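PDB 3OV9: nucleoprotein from Rift valley fever virus, which encapsidates the viral genomic RNA, shielding it from nucleases and forming the ribonucleoprotein that serves as template for transcription and replication. Local coordinates for residues A[162-167]-A[228-233]; A[58-63]-A[81-86]; A[131-136]-A[169-174]. All blocks are in the same frame, centred on the assembly; numbering follows the deposited sequence.

Contact 1: residues A[162-167]-A[228-233]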
loop_
_atom_site.group_PDB
_atom_site.type_symbol
_atom_site.label_atom_id
_atom_site.label_comp_id
_atom_site.label_asym_id
_atom_site.label_seq_id
_atom_site.Cartn_x
_atom_site.Cartn_y
_atom_site.Cartn_z
ATOM N N LEU A 162 15.071 28.570 -32.121
ATOM C CA LEU A 162 15.545 27.769 -30.994
ATOM C C LEU A 162 14.406 26.950 -30.388
ATOM O O LEU A 162 14.561 25.751 -30.141
ATOM C CB LEU A 162 16.191 28.668 -29.929
ATOM C CG LEU A 162 16.680 28.044 -28.617
ATOM C CD1 LEU A 162 17.762 27.005 -28.863
ATOM C CD2 LEU A 162 17.183 29.126 -27.669
ATOM N N ARG A 163 13.268 27.608 -30.160
ATOM C CA ARG A 163 12.080 26.965 -29.601
ATOM C C ARG A 163 11.612 25.804 -30.480
ATOM O O ARG A 163 11.272 24.734 -29.966
ATOM C CB ARG A 163 10.950 27.985 -29.403
ATOM C CG ARG A 163 9.727 27.439 -28.665
ATOM C CD ARG A 163 8.704 28.528 -28.343
ATOM N NE ARG A 163 8.032 29.050 -29.533
ATOM C CZ ARG A 163 8.221 30.268 -30.037
ATOM N NH1 ARG A 163 9.065 31.113 -29.458
ATOM N NH2 ARG A 163 7.561 30.645 -31.124
ATOM N N ALA A 164 11.607 26.020 -31.794
ATOM C CA ALA A 164 11.210 24.988 -32.756
ATOM C C ALA A 164 12.129 23.770 -32.695
ATOM O O ALA A 164 11.654 22.631 -32.691
ATOM C CB ALA A 164 11.168 25.557 -34.170
ATOM N N ILE A 165 13.438 24.017 -32.648
ATOM C CA ILE A 165 14.441 22.950 -32.545
ATOM C C ILE A 165 14.222 22.120 -31.279
ATOM O O ILE A 165 14.225 20.887 -31.331
ATOM C CB ILE A 165 15.897 23.520 -32.595
ATOM C CG1 ILE A 165 16.265 23.975 -34.016
ATOM C CG2 ILE A 165 16.925 22.514 -32.045
ATOM C CD1 ILE A 165 16.525 22.852 -35.027
ATOM N N LEU A 166 14.012 22.804 -30.155
ATOM C CA LEU A 166 13.837 22.143 -28.863
ATOM C C LEU A 166 12.498 21.420 -28.736
ATOM O O LEU A 166 12.450 20.310 -28.210
ATOM C CB LEU A 166 14.052 23.124 -27.704
ATOM C CG LEU A 166 15.493 23.619 -27.508
ATOM C CD1 LEU A 166 15.577 24.602 -26.352
ATOM C CD2 LEU A 166 16.468 22.461 -27.300
ATOM N N ASP A 167 11.426 22.039 -29.233
ATOM C CA ASP A 167 10.105 21.405 -29.255
ATOM C C ASP A 167 10.126 20.132 -30.106
ATOM O O ASP A 167 9.602 19.095 -29.689
ATOM C CB ASP A 167 9.029 22.371 -29.772
ATOM C CG ASP A 167 8.652 23.449 -28.756
ATOM O OD1 ASP A 167 9.034 23.349 -27.569
ATOM O OD2 ASP A 167 7.953 24.404 -29.153
ATOM N N GLY A 228 19.866 29.826 -40.045
ATOM C CA GLY A 228 19.445 29.208 -38.790
ATOM C C GLY A 228 17.969 28.856 -38.731
ATOM O O GLY A 228 17.474 28.421 -37.689
ATOM N N LYS A 229 17.267 29.045 -39.846
ATOM C CA LYS A 229 15.846 28.728 -39.940
ATOM C C LYS A 229 15.654 27.214 -40.023
ATOM O O LYS A 229 16.227 26.568 -40.902
ATOM C CB LYS A 229 15.216 29.414 -41.159
ATOM C CG LYS A 229 13.698 29.277 -41.244
ATOM C CD LYS A 229 13.140 30.020 -42.445
ATOM C CE LYS A 229 11.624 30.100 -42.384
ATOM N NZ LYS A 229 11.071 30.981 -43.450
ATOM N N PRO A 230 14.846 26.647 -39.109
ATOM C CA PRO A 230 14.615 25.202 -39.065
ATOM C C PRO A 230 13.987 24.662 -40.343
ATOM O O PRO A 230 13.251 25.378 -41.031
ATOM C CB PRO A 230 13.633 25.041 -37.901
ATOM C CG PRO A 230 13.851 26.236 -37.057
ATOM C CD PRO A 230 14.130 27.337 -38.023
ATOM N N SER A 231 14.282 23.399 -40.641
ATOM C CA SER A 231 13.739 22.707 -41.804
ATOM C C SER A 231 12.244 22.440 -41.645
ATOM O O SER A 231 11.699 22.543 -40.543
ATOM C CB SER A 231 14.474 21.382 -42.014
ATOM O OG SER A 231 14.141 20.460 -40.988
ATOM N N ALA A 232 11.596 22.082 -42.751
ATOM C CA ALA A 232 10.178 21.728 -42.752
ATOM C C ALA A 232 9.862 20.598 -41.769
ATOM O O ALA A 232 8.873 20.669 -41.041
ATOM C CB ALA A 232 9.727 21.358 -44.161
ATOM N N ALA A 233 10.717 19.576 -41.746
ATOM C CA ALA A 233 10.562 18.429 -40.845
ATOM C C ALA A 233 10.647 18.821 -39.372
ATOM O O ALA A 233 9.924 18.272 -38.540
ATOM C CB ALA A 233 11.592 17.355 -41.171
#
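The shorter of the backbone bonds inside 162-167, 2.8 Å from Asp167 N to Arg163 O, is an ordinary helical one, and it belongs to the turn that presents Ala164 and Ile165 to Pro230. No hydrogen bond crosses between 162-167 and 228-233; the meeting is purely apolar. The CG corner of the proline ring does all the touching. The methyl of Ala164 points toward it, CB lying 4.0 Å from Pro230 CG. Ile165 approaches more loosely: its CA-CB bond does not aim at the proline, but with CG1 beside the backbone N (chi1 -73°) the longer branch swings round, and Ile165 CG1 comes within 4.5 Å of that same Pro230 CG. In a fold classed as an orthogonal bundle, this is where the loop before helix 232-243 lies down on helix 159-180, near the start of that long helix. The loop turns at Gly228, where phi is positive (88°), and continues through Pro230 to Ser231, the N-cap residue of the last helix; its OG makes a weak hydrogen bond to Val234 N. Around this spot the apolar packing widens. Met235 of helix 232-243 touches both Ala164 and Pro230, Tyr161 leans on the proline, and Ile165 also packs on Met144, Phe149 and Val224. Arg163 extends on the outer side of its helix and forms a salt bridge with Asp160.

Contact 2: residues A[58-63]-A[81-86]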
loop_
_atom_site.group_PDB
_atom_site.type_symbol
_atom_site.label_atom_id
_atom_site.label_comp_id
_atom_site.label_asym_id
_atom_site.label_seq_id
_atom_site.Cartn_x
_atom_site.Cartn_y
_atom_site.Cartn_z
ATOM N N ILE A 58 29.281 3.915 -28.081
ATOM C CA ILE A 58 28.129 4.704 -28.524
ATOM C C ILE A 58 27.053 3.799 -29.143
ATOM O O ILE A 58 25.870 3.932 -28.821
ATOM C CB ILE A 58 28.545 5.861 -29.476
ATOM C CG1 ILE A 58 29.364 6.904 -28.701
ATOM C CG2 ILE A 58 27.313 6.522 -30.112
ATOM C CD1 ILE A 58 30.110 7.905 -29.569
ATOM N N VAL A 59 27.471 2.873 -30.003
ATOM C CA VAL A 59 26.548 1.877 -30.573
ATOM C C VAL A 59 25.890 1.069 -29.453
ATOM O O VAL A 59 24.676 0.836 -29.468
ATOM C CB VAL A 59 27.261 0.950 -31.595
ATOM C CG1 VAL A 59 26.339 -0.185 -32.061
ATOM C CG2 VAL A 59 27.743 1.752 -32.790
ATOM N N LEU A 60 26.702 0.678 -28.473
ATOM C CA LEU A 60 26.241 -0.024 -27.283
ATOM C C LEU A 60 25.203 0.787 -26.499
ATOM O O LEU A 60 24.147 0.269 -26.134
ATOM C CB LEU A 60 27.449 -0.359 -26.401
ATOM C CG LEU A 60 27.455 -1.557 -25.458
ATOM C CD1 LEU A 60 26.997 -2.837 -26.147
ATOM C CD2 LEU A 60 28.850 -1.734 -24.873
ATOM N N ALA A 61 25.505 2.063 -26.256
ATOM C CA ALA A 61 24.598 2.961 -25.543
ATOM C C ALA A 61 23.252 3.116 -26.247
ATOM O O ALA A 61 22.202 3.110 -25.606
ATOM C CB ALA A 61 25.250 4.331 -25.352
ATOM N N LEU A 62 23.296 3.244 -27.569
ATOM C CA LEU A 62 22.110 3.562 -28.356
ATOM C C LEU A 62 21.208 2.361 -28.612
ATOM O O LEU A 62 20.002 2.520 -28.802
ATOM C CB LEU A 62 22.516 4.234 -29.678
ATOM C CG LEU A 62 22.734 5.758 -29.685
ATOM C CD1 LEU A 62 23.528 6.270 -28.482
ATOM C CD2 LEU A 62 23.402 6.198 -30.985
ATOM N N THR A 63 21.785 1.163 -28.600
ATOM C CA THR A 63 21.025 -0.043 -28.934
ATOM C C THR A 63 20.737 -0.956 -27.738
ATOM O O THR A 63 19.789 -1.745 -27.781
ATOM C CB THR A 63 21.677 -0.849 -30.091
ATOM O OG1 THR A 63 22.931 -1.393 -29.666
ATOM C CG2 THR A 63 21.887 0.035 -31.330
ATOM N N ALA A 81 32.116 -10.780 -24.243
ATOM C CA ALA A 81 33.564 -10.659 -24.049
ATOM C C ALA A 81 34.079 -9.266 -24.404
ATOM O O ALA A 81 34.981 -8.740 -23.740
ATOM C CB ALA A 81 34.301 -11.720 -24.854
ATOM N N THR A 82 33.501 -8.675 -25.448
ATOM C CA THR A 82 33.859 -7.322 -25.870
ATOM C C THR A 82 33.460 -6.312 -24.796
ATOM O O THR A 82 34.252 -5.438 -24.435
ATOM C CB THR A 82 33.222 -6.965 -27.238
ATOM O OG1 THR A 82 33.734 -7.844 -28.245
ATOM C CG2 THR A 82 33.537 -5.523 -27.637
ATOM N N VAL A 83 32.243 -6.458 -24.273
ATOM C CA VAL A 83 31.722 -5.547 -23.253
ATOM C C VAL A 83 32.486 -5.711 -21.937
ATOM O O VAL A 83 32.847 -4.717 -21.301
ATOM C CB VAL A 83 30.196 -5.718 -23.053
ATOM C CG1 VAL A 83 29.678 -4.784 -21.962
ATOM C CG2 VAL A 83 29.468 -5.444 -24.360
ATOM N N GLU A 84 32.748 -6.961 -21.549
ATOM C CA GLU A 84 33.552 -7.263 -20.360
ATOM C C GLU A 84 34.904 -6.548 -20.410
ATOM O O GLU A 84 35.322 -5.930 -19.427
ATOM C CB GLU A 84 33.742 -8.781 -20.203
ATOM C CG GLU A 84 34.757 -9.221 -19.127
ATOM C CD GLU A 84 34.248 -9.088 -17.693
ATOM O OE1 GLU A 84 33.093 -8.664 -17.482
ATOM O OE2 GLU A 84 35.020 -9.415 -16.765
ATOM N N ALA A 85 35.570 -6.629 -21.560
ATOM C CA ALA A 85 36.860 -5.973 -21.763
ATOM C C ALA A 85 36.740 -4.451 -21.693
ATOM O O ALA A 85 37.613 -3.784 -21.130
ATOM C CB ALA A 85 37.476 -6.404 -23.084
ATOM N N LEU A 86 35.657 -3.911 -22.251
ATOM C CA LEU A 86 35.399 -2.467 -22.209
ATOM C C LEU A 86 35.171 -1.962 -20.785
ATOM O O LEU A 86 35.640 -0.881 -20.425
ATOM C CB LEU A 86 34.210 -2.088 -23.101
ATOM C CG LEU A 86 34.401 -2.089 -24.622
ATOM C CD1 LEU A 86 33.063 -1.859 -25.315
ATOM C CD2 LEU A 86 35.430 -1.053 -25.081
#
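Leu60 reaches across to Val83 and Leu86 with the two methyls at its tip. CB leaves helix 50-63 already aimed at helix 77-90, but spans only part of the gap, since the closest backbone pair, Leu60 CA and Val83 CA, stands 8.8 Å apart. CG lies roughly anti to the backbone N, though chi1 is -152° and so turned well away from an exact anti position; the branch point thereby continues outward and its two methyls do the touching. CD1 rests 4.0 Å from Val83 CG2. CD2 meets that same Val83 CG2 at 3.8 Å, so both leucine methyls meet one valine methyl from the same side. CD2 also has a second neighbour, Leu86 CD1, at 4.2 Å, one helical turn further along. No hydrogen bond joins the two segments. At the C-terminal end of 58-63, Thr63 OG1 donates to Val59 O over 2.8 Å, from above the carbonyl plane, while Thr63 N reaches this oxygen from the opposite face. Helix 50-63 lies in the region essential for oligomerization, and Phe28 of a second subunit packs on both Leu60 and Thr82. Within the chain, Leu104 of helix 104-110 lies against Leu60, and Leu86 continues the packing along helix 50-63 onto Asp53 and Met57.

Contact 3: residues A[131-136]-A[169-174]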
loop_
_atom_site.group_PDB
_atom_site.type_symbol
_atom_site.label_atom_id
_atom_site.label_comp_id
_atom_site.label_asym_id
_atom_site.label_seq_id
_atom_site.Cartn_x
_atom_site.Cartn_y
_atom_site.Cartn_z
ATOM N N THR A 131 10.628 4.814 -37.552
ATOM C CA THR A 131 9.300 4.489 -38.087
ATOM C C THR A 131 8.176 4.900 -37.131
ATOM O O THR A 131 7.169 5.470 -37.558
ATOM C CB THR A 131 9.185 2.983 -38.441
ATOM O OG1 THR A 131 10.237 2.626 -39.344
ATOM C CG2 THR A 131 7.844 2.671 -39.101
ATOM N N THR A 132 8.357 4.613 -35.842
ATOM C CA THR A 132 7.408 5.026 -34.810
ATOM C C THR A 132 7.302 6.555 -34.749
ATOM O O THR A 132 6.201 7.107 -34.696
ATOM C CB THR A 132 7.783 4.436 -33.426
ATOM O OG1 THR A 132 7.692 3.006 -33.479
ATOM C CG2 THR A 132 6.854 4.947 -32.332
ATOM N N MET A 133 8.450 7.230 -34.777
ATOM C CA MET A 133 8.480 8.693 -34.779
ATOM C C MET A 133 7.763 9.295 -35.991
ATOM O O MET A 133 7.103 10.330 -35.869
ATOM C CB MET A 133 9.919 9.212 -34.698
ATOM C CG MET A 133 10.620 8.955 -33.362
ATOM S SD MET A 133 9.767 9.564 -31.888
ATOM C CE MET A 133 9.507 11.298 -32.290
ATOM N N ASP A 134 7.886 8.637 -37.144
ATOM C CA ASP A 134 7.241 9.084 -38.388
ATOM C C ASP A 134 5.713 9.100 -38.324
ATOM O O ASP A 134 5.065 9.876 -39.031
ATOM C CB ASP A 134 7.701 8.231 -39.574
ATOM C CG ASP A 134 9.125 8.535 -40.001
ATOM O OD1 ASP A 134 9.660 9.600 -39.622
ATOM O OD2 ASP A 134 9.709 7.705 -40.728
ATOM N N GLY A 135 5.146 8.239 -37.481
ATOM C CA GLY A 135 3.699 8.188 -37.275
ATOM C C GLY A 135 3.196 9.366 -36.464
ATOM O O GLY A 135 2.026 9.746 -36.559
ATOM N N LEU A 136 4.092 9.943 -35.667
ATOM C CA LEU A 136 3.777 11.099 -34.839
ATOM C C LEU A 136 4.075 12.400 -35.580
ATOM O O LEU A 136 3.350 13.383 -35.430
ATOM C CB LEU A 136 4.554 11.037 -33.523
ATOM C CG LEU A 136 4.302 9.794 -32.661
ATOM C CD1 LEU A 136 5.471 9.543 -31.728
ATOM C CD2 LEU A 136 2.990 9.892 -31.882
ATOM N N HIS A 169 12.764 18.261 -30.844
ATOM C CA HIS A 169 13.570 17.302 -30.083
ATOM C C HIS A 169 12.774 16.721 -28.912
ATOM O O HIS A 169 12.880 15.528 -28.614
ATOM C CB HIS A 169 14.860 17.983 -29.595
ATOM C CG HIS A 169 15.715 17.134 -28.698
ATOM N ND1 HIS A 169 16.151 15.873 -29.047
ATOM C CD2 HIS A 169 16.241 17.388 -27.477
ATOM C CE1 HIS A 169 16.896 15.381 -28.073
ATOM N NE2 HIS A 169 16.966 16.279 -27.107
ATOM N N SER A 170 11.967 17.567 -28.273
ATOM C CA SER A 170 11.148 17.163 -27.125
ATOM C C SER A 170 10.066 16.136 -27.480
ATOM O O SER A 170 9.639 15.363 -26.614
ATOM C CB SER A 170 10.530 18.383 -26.440
ATOM O OG SER A 170 11.534 19.199 -25.852
ATOM N N LEU A 171 9.631 16.124 -28.742
ATOM C CA LEU A 171 8.686 15.105 -29.212
ATOM C C LEU A 171 9.289 13.713 -29.042
ATOM O O LEU A 171 8.631 12.812 -28.515
ATOM C CB LEU A 171 8.264 15.343 -30.668
ATOM C CG LEU A 171 7.173 14.412 -31.221
ATOM C CD1 LEU A 171 5.796 14.778 -30.670
ATOM C CD2 LEU A 171 7.159 14.420 -32.746
ATOM N N TYR A 172 10.544 13.553 -29.474
ATOM C CA TYR A 172 11.288 12.311 -29.255
ATOM C C TYR A 172 11.500 12.010 -27.770
ATOM O O TYR A 172 11.320 10.871 -27.339
ATOM C CB TYR A 172 12.638 12.323 -29.992
ATOM C CG TYR A 172 13.674 11.424 -29.348
ATOM C CD1 TYR A 172 13.697 10.050 -29.602
ATOM C CD2 TYR A 172 14.619 11.946 -28.463
ATOM C CE1 TYR A 172 14.643 9.223 -28.997
ATOM C CE2 TYR A 172 15.559 11.131 -27.852
ATOM C CZ TYR A 172 15.569 9.774 -28.120
ATOM O OH TYR A 172 16.510 8.976 -27.511
ATOM N N LEU A 173 11.900 13.027 -27.002
ATOM C CA LEU A 173 12.208 12.850 -25.579
ATOM C C LEU A 173 10.989 12.385 -24.791
ATOM O O LEU A 173 11.120 11.633 -23.826
ATOM C CB LEU A 173 12.776 14.133 -24.967
ATOM C CG LEU A 173 14.201 14.547 -25.349
ATOM C CD1 LEU A 173 14.505 15.912 -24.762
ATOM C CD2 LEU A 173 15.225 13.525 -24.878
ATOM N N LEU A 174 9.814 12.839 -25.220
ATOM C CA LEU A 174 8.540 12.417 -24.638
ATOM C C LEU A 174 8.302 10.920 -24.835
ATOM O O LEU A 174 7.941 10.215 -23.890
ATOM C CB LEU A 174 7.389 13.231 -25.244
ATOM C CG LEU A 174 5.944 12.939 -24.822
ATOM C CD1 LEU A 174 5.728 13.201 -23.337
ATOM C CD2 LEU A 174 4.979 13.771 -25.658
#
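The helical segments carrying Met133 and Tyr172 run at 120° to each other with axes 11.1 Å apart, and their backbones come nearest at the CA atoms of these two residues, 7.2 Å. Met133 bridges that distance. Its CG sits beside the backbone N and the chain then bends at both chi2 (-55°) and chi3 (-54°), curling a side chain that starts off obliquely until its methyl lies against helix 159-180. There CE settles on the main chain as much as on side chains: Tyr172 CA is 3.7 Å away from Met133 CE, and the tyrosine CB is 4.0 Å from it. The methyl also touches a branch of Leu171, with Met133 CE to Leu171 CD2 at 3.9 Å. Thus the methionine meets the root of Tyr172, and the phenol ring leads away from the methyl and meets the ring of Phe176 further along the helix. Leu171 CD2 has a second, looser neighbour in Leu136 CB, at 4.3 Å, on the exposed margin of the contact. Gln175, one turn on from Leu171, lies against both Met133 and Leu136, while Tyr140 and Met145 from the connecting loop also touch Met133. In this way the short helix 130-136 is laid on the flank of helix 159-180. With no hydrogen bond or salt bridge between the segments, what passes between them is apolar contact without directional bonds, and the bent methionine fits its methyl to the helix surface.

Overall arrangement
Contacts 1 and 3 share helix 159-180: their segments adjoin in sequence, their centres are about 14 Å apart, and the long helix takes on first the loop before helix 232-243, then the short helix 130-136. Contact 2 lies on the other side of the chain's centre from contact 1, about 33 Å away between centres. None of the three is bridged by a polar bond. All are largely buried, though contact 3 has an exposed edge at Leu136. The apolar pieces differ: a rigid proline ring in contact 1, branched aliphatic tips in contact 2, a curled methionine on a helix backbone in contact 3. Another subunit packs on the segments only in contact 2.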